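Local coordinates for DNA repair protein RECN (Deinococcus radiodurans, PDB 4ABY) that binds and hydrolyses ATP through its SMC-like head domain and may take part in recombinational repair of DNA double-strand breaks, at residues S244-M254 against E300-V311. Residues are numbered along the deposited sequence; the frame is centred on the assembly and turned at random.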
ATOM      1  N   SER A 244     -13.167  14.648   1.088  1.00 24.62           N
ATOM      2  CA  SER A 244     -13.618  13.317   1.460  1.00 21.72           C
ATOM      3  C   SER A 244     -12.486  12.530   2.098  1.00 24.69           C
ATOM      4  O   SER A 244     -12.718  11.695   2.974  1.00 29.76           O
ATOM      5  CB  SER A 244     -14.158  12.574   0.242  1.00 22.51           C
ATOM      6  OG  SER A 244     -13.099  12.201  -0.613  1.00 29.50           O
ATOM      7  N   LEU A 245     -11.261  12.797   1.657  1.00 22.58           N
ATOM      8  CA  LEU A 245     -10.087  12.146   2.221  1.00 19.11           C
ATOM      9  C   LEU A 245      -9.770  12.719   3.594  1.00 21.44           C
ATOM     10  O   LEU A 245      -9.595  11.979   4.562  1.00 23.92           O
ATOM     11  CB  LEU A 245      -8.892  12.296   1.289  1.00 20.32           C
ATOM     12  CG  LEU A 245      -9.005  11.506  -0.012  1.00 21.94           C
ATOM     13  CD1 LEU A 245      -7.879  11.856  -0.970  1.00 18.06           C
ATOM     14  CD2 LEU A 245      -9.017  10.022   0.289  1.00 23.64           C
ATOM     15  N   LEU A 246      -9.709  14.041   3.683  1.00 22.00           N
ATOM     16  CA  LEU A 246      -9.458  14.700   4.959  1.00 22.80           C
ATOM     17  C   LEU A 246     -10.470  14.302   6.034  1.00 20.95           C
ATOM     18  O   LEU A 246     -10.130  14.208   7.207  1.00 23.01           O
ATOM     19  CB  LEU A 246      -9.417  16.219   4.780  1.00 22.64           C
ATOM     20  CG  LEU A 246      -8.127  16.730   4.134  1.00 24.62           C
ATOM     21  CD1 LEU A 246      -8.212  18.216   3.867  1.00 27.76           C
ATOM     22  CD2 LEU A 246      -6.934  16.410   5.015  1.00 22.68           C
ATOM     23  N   ALA A 247     -11.711  14.061   5.628  1.00 22.26           N
ATOM     24  CA  ALA A 247     -12.753  13.631   6.556  1.00 20.27           C
ATOM     25  C   ALA A 247     -12.310  12.413   7.353  1.00 26.08           C
ATOM     26  O   ALA A 247     -12.602  12.297   8.546  1.00 29.70           O
ATOM     27  CB  ALA A 247     -14.035  13.322   5.811  1.00 17.62           C
ATOM     28  N   VAL A 248     -11.612  11.499   6.683  1.00 24.99           N
ATOM     29  CA  VAL A 248     -11.126  10.284   7.326  1.00 21.23           C
ATOM     30  C   VAL A 248      -9.778  10.508   8.007  1.00 22.29           C
ATOM     31  O   VAL A 248      -9.618  10.219   9.189  1.00 23.04           O
ATOM     32  CB  VAL A 248     -11.007   9.132   6.326  1.00 20.74           C
ATOM     33  CG1 VAL A 248     -10.439   7.902   7.013  1.00 22.87           C
ATOM     34  CG2 VAL A 248     -12.361   8.831   5.714  1.00 17.42           C
ATOM     35  N   ILE A 249      -8.817  11.036   7.259  1.00 22.63           N
ATOM     36  CA  ILE A 249      -7.482  11.295   7.796  1.00 26.16           C
ATOM     37  C   ILE A 249      -7.482  12.016   9.148  1.00 25.34           C
ATOM     38  O   ILE A 249      -6.674  11.705  10.022  1.00 26.13           O
ATOM     39  CB  ILE A 249      -6.615  12.089   6.800  1.00 23.25           C
ATOM     40  CG1 ILE A 249      -6.452  11.294   5.505  1.00 22.64           C
ATOM     41  CG2 ILE A 249      -5.259  12.409   7.406  1.00 19.25           C
ATOM     42  CD1 ILE A 249      -5.626  11.993   4.463  1.00 22.81           C
ATOM     43  N   ARG A 250      -8.382  12.974   9.323  1.00 23.34           N
ATOM     44  CA  ARG A 250      -8.386  13.773  10.542  1.00 25.37           C
ATOM     45  C   ARG A 250      -8.873  13.003  11.768  1.00 28.51           C
ATOM     46  O   ARG A 250      -8.770  13.494  12.896  1.00 27.73           O
ATOM     47  CB  ARG A 250      -9.207  15.045  10.352  1.00 25.68           C
ATOM     48  CG  ARG A 250      -8.631  15.980   9.316  1.00 22.53           C
ATOM     49  CD  ARG A 250      -9.264  17.342   9.418  1.00 22.71           C
ATOM     50  NE  ARG A 250      -8.508  18.335   8.668  1.00 26.53           N
ATOM     51  CZ  ARG A 250      -8.977  18.987   7.612  1.00 25.68           C
ATOM     52  NH1 ARG A 250     -10.208  18.756   7.188  1.00 27.74           N
ATOM     53  NH2 ARG A 250      -8.218  19.874   6.989  1.00 21.56           N
ATOM     54  N   GLU A 251      -9.401  11.802  11.549  1.00 27.58           N
ATOM     55  CA  GLU A 251      -9.870  10.968  12.651  1.00 26.91           C
ATOM     56  C   GLU A 251      -8.820   9.933  13.021  1.00 23.99           C
ATOM     57  O   GLU A 251      -8.995   9.172  13.969  1.00 26.63           O
ATOM     58  CB  GLU A 251     -11.184  10.273  12.293  1.00 23.42           C
ATOM     59  CG  GLU A 251     -12.229  11.194  11.694  1.00 26.30           C
ATOM     60  CD  GLU A 251     -12.325  12.531  12.415  1.00 36.70           C
ATOM     61  OE1 GLU A 251     -12.252  12.547  13.664  1.00 29.75           O
ATOM     62  OE2 GLU A 251     -12.474  13.569  11.723  1.00 39.38           O
ATOM     63  N   LEU A 252      -7.727   9.930  12.268  1.00 21.73           N
ATOM     64  CA  LEU A 252      -6.667   8.947  12.424  1.00 21.22           C
ATOM     65  C   LEU A 252      -5.445   9.528  13.125  1.00 26.24           C
ATOM     66  O   LEU A 252      -4.315   9.095  12.881  1.00 26.00           O
ATOM     67  CB  LEU A 252      -6.261   8.405  11.054  1.00 21.41           C
ATOM     68  CG  LEU A 252      -7.078   7.252  10.472  1.00 23.49           C
ATOM     69  CD1 LEU A 252      -8.567   7.467  10.672  1.00 24.28           C
ATOM     70  CD2 LEU A 252      -6.747   7.072   9.002  1.00 19.94           C
ATOM     71  N   GLY A 253      -5.668  10.510  13.993  1.00 26.78           N
ATOM     72  CA  GLY A 253      -4.582  11.112  14.746  1.00 30.06           C
ATOM     73  C   GLY A 253      -3.870  12.254  14.039  1.00 32.06           C
ATOM     74  O   GLY A 253      -2.705  12.536  14.317  1.00 29.54           O
HETATM   75  N   MSE A 254      -4.576  12.906  13.119  1.00 30.73           N
HETATM   76  CA  MSE A 254      -4.069  14.088  12.433  1.00 29.82           C
HETATM   77  C   MSE A 254      -5.211  15.083  12.277  1.00 31.13           C
HETATM   78  O   MSE A 254      -5.674  15.338  11.166  1.00 30.03           O
HETATM   79  CB  MSE A 254      -3.500  13.716  11.064  1.00 25.94           C
HETATM   80  CG  MSE A 254      -2.147  13.040  11.121  1.00 27.09           C
HETATM   81 SE   MSE A 254      -1.722  12.018   9.511  1.00 56.06          SE
HETATM   82  CE  MSE A 254      -2.892  10.484   9.773  1.00 30.27           C
ATOM     83  N   GLU A 300       2.552   7.654   9.842  1.00 26.80           N
ATOM     84  CA  GLU A 300       1.650   8.679   9.327  1.00 30.42           C
ATOM     85  C   GLU A 300       1.342   8.460   7.852  1.00 28.71           C
ATOM     86  O   GLU A 300       0.203   8.620   7.419  1.00 28.33           O
ATOM     87  CB  GLU A 300       2.220  10.081   9.542  1.00 32.89           C
ATOM     88  CG  GLU A 300       2.201  10.538  10.988  1.00 34.75           C
ATOM     89  CD  GLU A 300       2.489  12.020  11.132  1.00 45.81           C
ATOM     90  OE1 GLU A 300       3.282  12.555  10.329  1.00 47.95           O
ATOM     91  OE2 GLU A 300       1.922  12.651  12.050  1.00 53.76           O
ATOM     92  N   LEU A 301       2.363   8.099   7.082  1.00 28.02           N
ATOM     93  CA  LEU A 301       2.173   7.776   5.678  1.00 25.27           C
ATOM     94  C   LEU A 301       1.185   6.614   5.558  1.00 29.68           C
ATOM     95  O   LEU A 301       0.207   6.694   4.812  1.00 26.97           O
ATOM     96  CB  LEU A 301       3.513   7.428   5.023  1.00 25.24           C
ATOM     97  CG  LEU A 301       3.556   7.297   3.499  1.00 25.37           C
ATOM     98  CD1 LEU A 301       2.943   8.509   2.841  1.00 27.67           C
ATOM     99  CD2 LEU A 301       4.979   7.094   3.014  1.00 23.10           C
ATOM    100  N   SER A 302       1.433   5.547   6.315  1.00 28.32           N
ATOM    101  CA  SER A 302       0.558   4.376   6.309  1.00 24.47           C
ATOM    102  C   SER A 302      -0.894   4.744   6.572  1.00 23.01           C
ATOM    103  O   SER A 302      -1.800   4.229   5.920  1.00 22.47           O
ATOM    104  CB  SER A 302       1.014   3.343   7.342  1.00 27.05           C
ATOM    105  OG  SER A 302       2.245   2.748   6.973  1.00 33.50           O
ATOM    106  N   ARG A 303      -1.119   5.630   7.534  1.00 23.78           N
ATOM    107  CA  ARG A 303      -2.483   5.981   7.904  1.00 23.93           C
ATOM    108  C   ARG A 303      -3.148   6.832   6.836  1.00 23.68           C
ATOM    109  O   ARG A 303      -4.366   6.797   6.675  1.00 23.15           O
ATOM    110  CB  ARG A 303      -2.531   6.659   9.272  1.00 21.48           C
ATOM    111  CG  ARG A 303      -2.203   5.705  10.400  1.00 21.62           C
ATOM    112  CD  ARG A 303      -2.559   6.280  11.743  1.00 21.73           C
ATOM    113  NE  ARG A 303      -1.879   7.544  11.994  1.00 29.85           N
ATOM    114  CZ  ARG A 303      -0.665   7.652  12.524  1.00 29.81           C
ATOM    115  NH1 ARG A 303       0.025   6.566  12.857  1.00 24.99           N
ATOM    116  NH2 ARG A 303      -0.141   8.853  12.721  1.00 30.96           N
ATOM    117  N   VAL A 304      -2.344   7.590   6.099  1.00 23.38           N
ATOM    118  CA  VAL A 304      -2.875   8.383   5.002  1.00 21.74           C
ATOM    119  C   VAL A 304      -3.178   7.459   3.831  1.00 21.20           C
ATOM    120  O   VAL A 304      -4.162   7.649   3.117  1.00 19.73           O
ATOM    121  CB  VAL A 304      -1.909   9.502   4.587  1.00 20.71           C
ATOM    122  CG1 VAL A 304      -2.439  10.233   3.366  1.00 19.74           C
ATOM    123  CG2 VAL A 304      -1.712  10.469   5.735  1.00 19.09           C
HETATM  124  N   MSE A 305      -2.338   6.443   3.657  1.00 23.17           N
HETATM  125  CA  MSE A 305      -2.555   5.429   2.626  1.00 22.13           C
HETATM  126  C   MSE A 305      -3.820   4.638   2.913  1.00 21.41           C
HETATM  127  O   MSE A 305      -4.592   4.335   2.006  1.00 20.59           O
HETATM  128  CB  MSE A 305      -1.359   4.482   2.526  1.00 21.63           C
HETATM  129  CG  MSE A 305      -0.084   5.127   2.011  1.00 27.84           C
HETATM  130 SE   MSE A 305      -0.264   5.886   0.220  1.00 55.02          SE
HETATM  131  CE  MSE A 305      -0.818   7.701   0.669  1.00 31.00           C
ATOM    132  N   LEU A 306      -4.025   4.301   4.182  1.00 20.69           N
ATOM    133  CA  LEU A 306      -5.234   3.608   4.600  1.00 21.19           C
ATOM    134  C   LEU A 306      -6.480   4.416   4.245  1.00 21.18           C
ATOM    135  O   LEU A 306      -7.410   3.894   3.635  1.00 20.00           O
ATOM    136  CB  LEU A 306      -5.197   3.326   6.102  1.00 21.77           C
ATOM    137  CG  LEU A 306      -6.467   2.741   6.726  1.00 18.18           C
ATOM    138  CD1 LEU A 306      -6.816   1.412   6.087  1.00 17.99           C
ATOM    139  CD2 LEU A 306      -6.295   2.587   8.223  1.00 17.37           C
ATOM    140  N   ALA A 307      -6.489   5.689   4.630  1.00 21.17           N
ATOM    141  CA  ALA A 307      -7.624   6.565   4.359  1.00 20.80           C
ATOM    142  C   ALA A 307      -7.946   6.608   2.876  1.00 21.54           C
ATOM    143  O   ALA A 307      -9.080   6.368   2.471  1.00 23.15           O
ATOM    144  CB  ALA A 307      -7.357   7.965   4.879  1.00 19.61           C
ATOM    145  N   VAL A 308      -6.944   6.918   2.065  1.00 22.91           N
ATOM    146  CA  VAL A 308      -7.126   6.942   0.621  1.00 24.78           C
ATOM    147  C   VAL A 308      -7.613   5.586   0.118  1.00 26.07           C
ATOM    148  O   VAL A 308      -8.489   5.512  -0.740  1.00 27.99           O
ATOM    149  CB  VAL A 308      -5.827   7.318  -0.111  1.00 22.26           C
ATOM    150  CG1 VAL A 308      -6.091   7.471  -1.595  1.00 21.61           C
ATOM    151  CG2 VAL A 308      -5.252   8.601   0.463  1.00 19.93           C
ATOM    152  N   SER A 309      -7.049   4.512   0.659  1.00 24.94           N
ATOM    153  CA  SER A 309      -7.421   3.169   0.237  1.00 24.87           C
ATOM    154  C   SER A 309      -8.884   2.814   0.527  1.00 29.16           C
ATOM    155  O   SER A 309      -9.530   2.159  -0.287  1.00 35.35           O
ATOM    156  CB  SER A 309      -6.477   2.127   0.845  1.00 24.56           C
ATOM    157  OG  SER A 309      -5.194   2.197   0.245  1.00 22.37           O
ATOM    158  N   THR A 310      -9.418   3.235   1.669  1.00 24.17           N
ATOM    159  CA  THR A 310     -10.807   2.910   1.986  1.00 22.50           C
ATOM    160  C   THR A 310     -11.779   3.856   1.294  1.00 30.06           C
ATOM    161  O   THR A 310     -12.870   3.448   0.893  1.00 31.35           O
ATOM    162  CB  THR A 310     -11.089   2.949   3.489  1.00 22.41           C
ATOM    163  OG1 THR A 310     -11.018   4.302   3.949  1.00 30.64           O
ATOM    164  CG2 THR A 310     -10.085   2.110   4.243  1.00 24.48           C
ATOM    165  N   VAL A 311     -11.382   5.119   1.158  1.00 28.56           N
ATOM    166  CA  VAL A 311     -12.249   6.139   0.572  1.00 25.20           C
ATOM    167  C   VAL A 311     -12.406   5.953  -0.933  1.00 28.85           C
ATOM    168  O   VAL A 311     -13.509   6.069  -1.463  1.00 28.54           O
ATOM    169  CB  VAL A 311     -11.730   7.563   0.861  1.00 25.78           C
ATOM    170  CG1 VAL A 311     -12.556   8.599   0.113  1.00 22.31           C
ATOM    171  CG2 VAL A 311     -11.746   7.841   2.354  1.00 26.45           C
TER
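V248 and I249 close on the methyl of A307 where helix 244-249 crosses helix 300-311, the two axes 9.0 Å apart at closest approach and running at 129° to each other. A307 suits this crossing because its lone CB lets the helices come near: V248 CG1 rests on it at 3.7 Å, I249 CG1 at 3.5 Å. I249 then reaches on with CD1 to V304 CG1, while the forked V248 also sets CG2 on V311 CG2. L245 suits its place because its branched end puts CD2 against both V308 CA and V311 CB.

Beyond the helix the chain turns, and R303 reaches across to it. Its CB lies against the selenomethionine methyl, CE of M254 (3.9 Å); CD passes L252 O, and NE gives that carbonyl a weak hydrogen bond of 3.0 Å with an N-H...O angle of 122°. The bend at chi3 (-58°) turns NE toward the carbonyl. E300 CA lies 3.8 Å above the guanidinium plane, offset toward the rim, and NH1 bonds weakly to V324 O. Arginine thus joins an apolar stem to a polar end. A leucine in place of R303 would probably leave the carbonyls of L252 and V324 without these weak donors. L252 also turns CD2 toward A307 CB.

The two-stranded sheet of 258-266 and 276-282 packs on I249 and V304 through M259 and F281, and V336 of helix 330-343 touches L252 and R303. Within the head domain, the contact packs the C-terminal end of long helix 214-249 on helix 298-312.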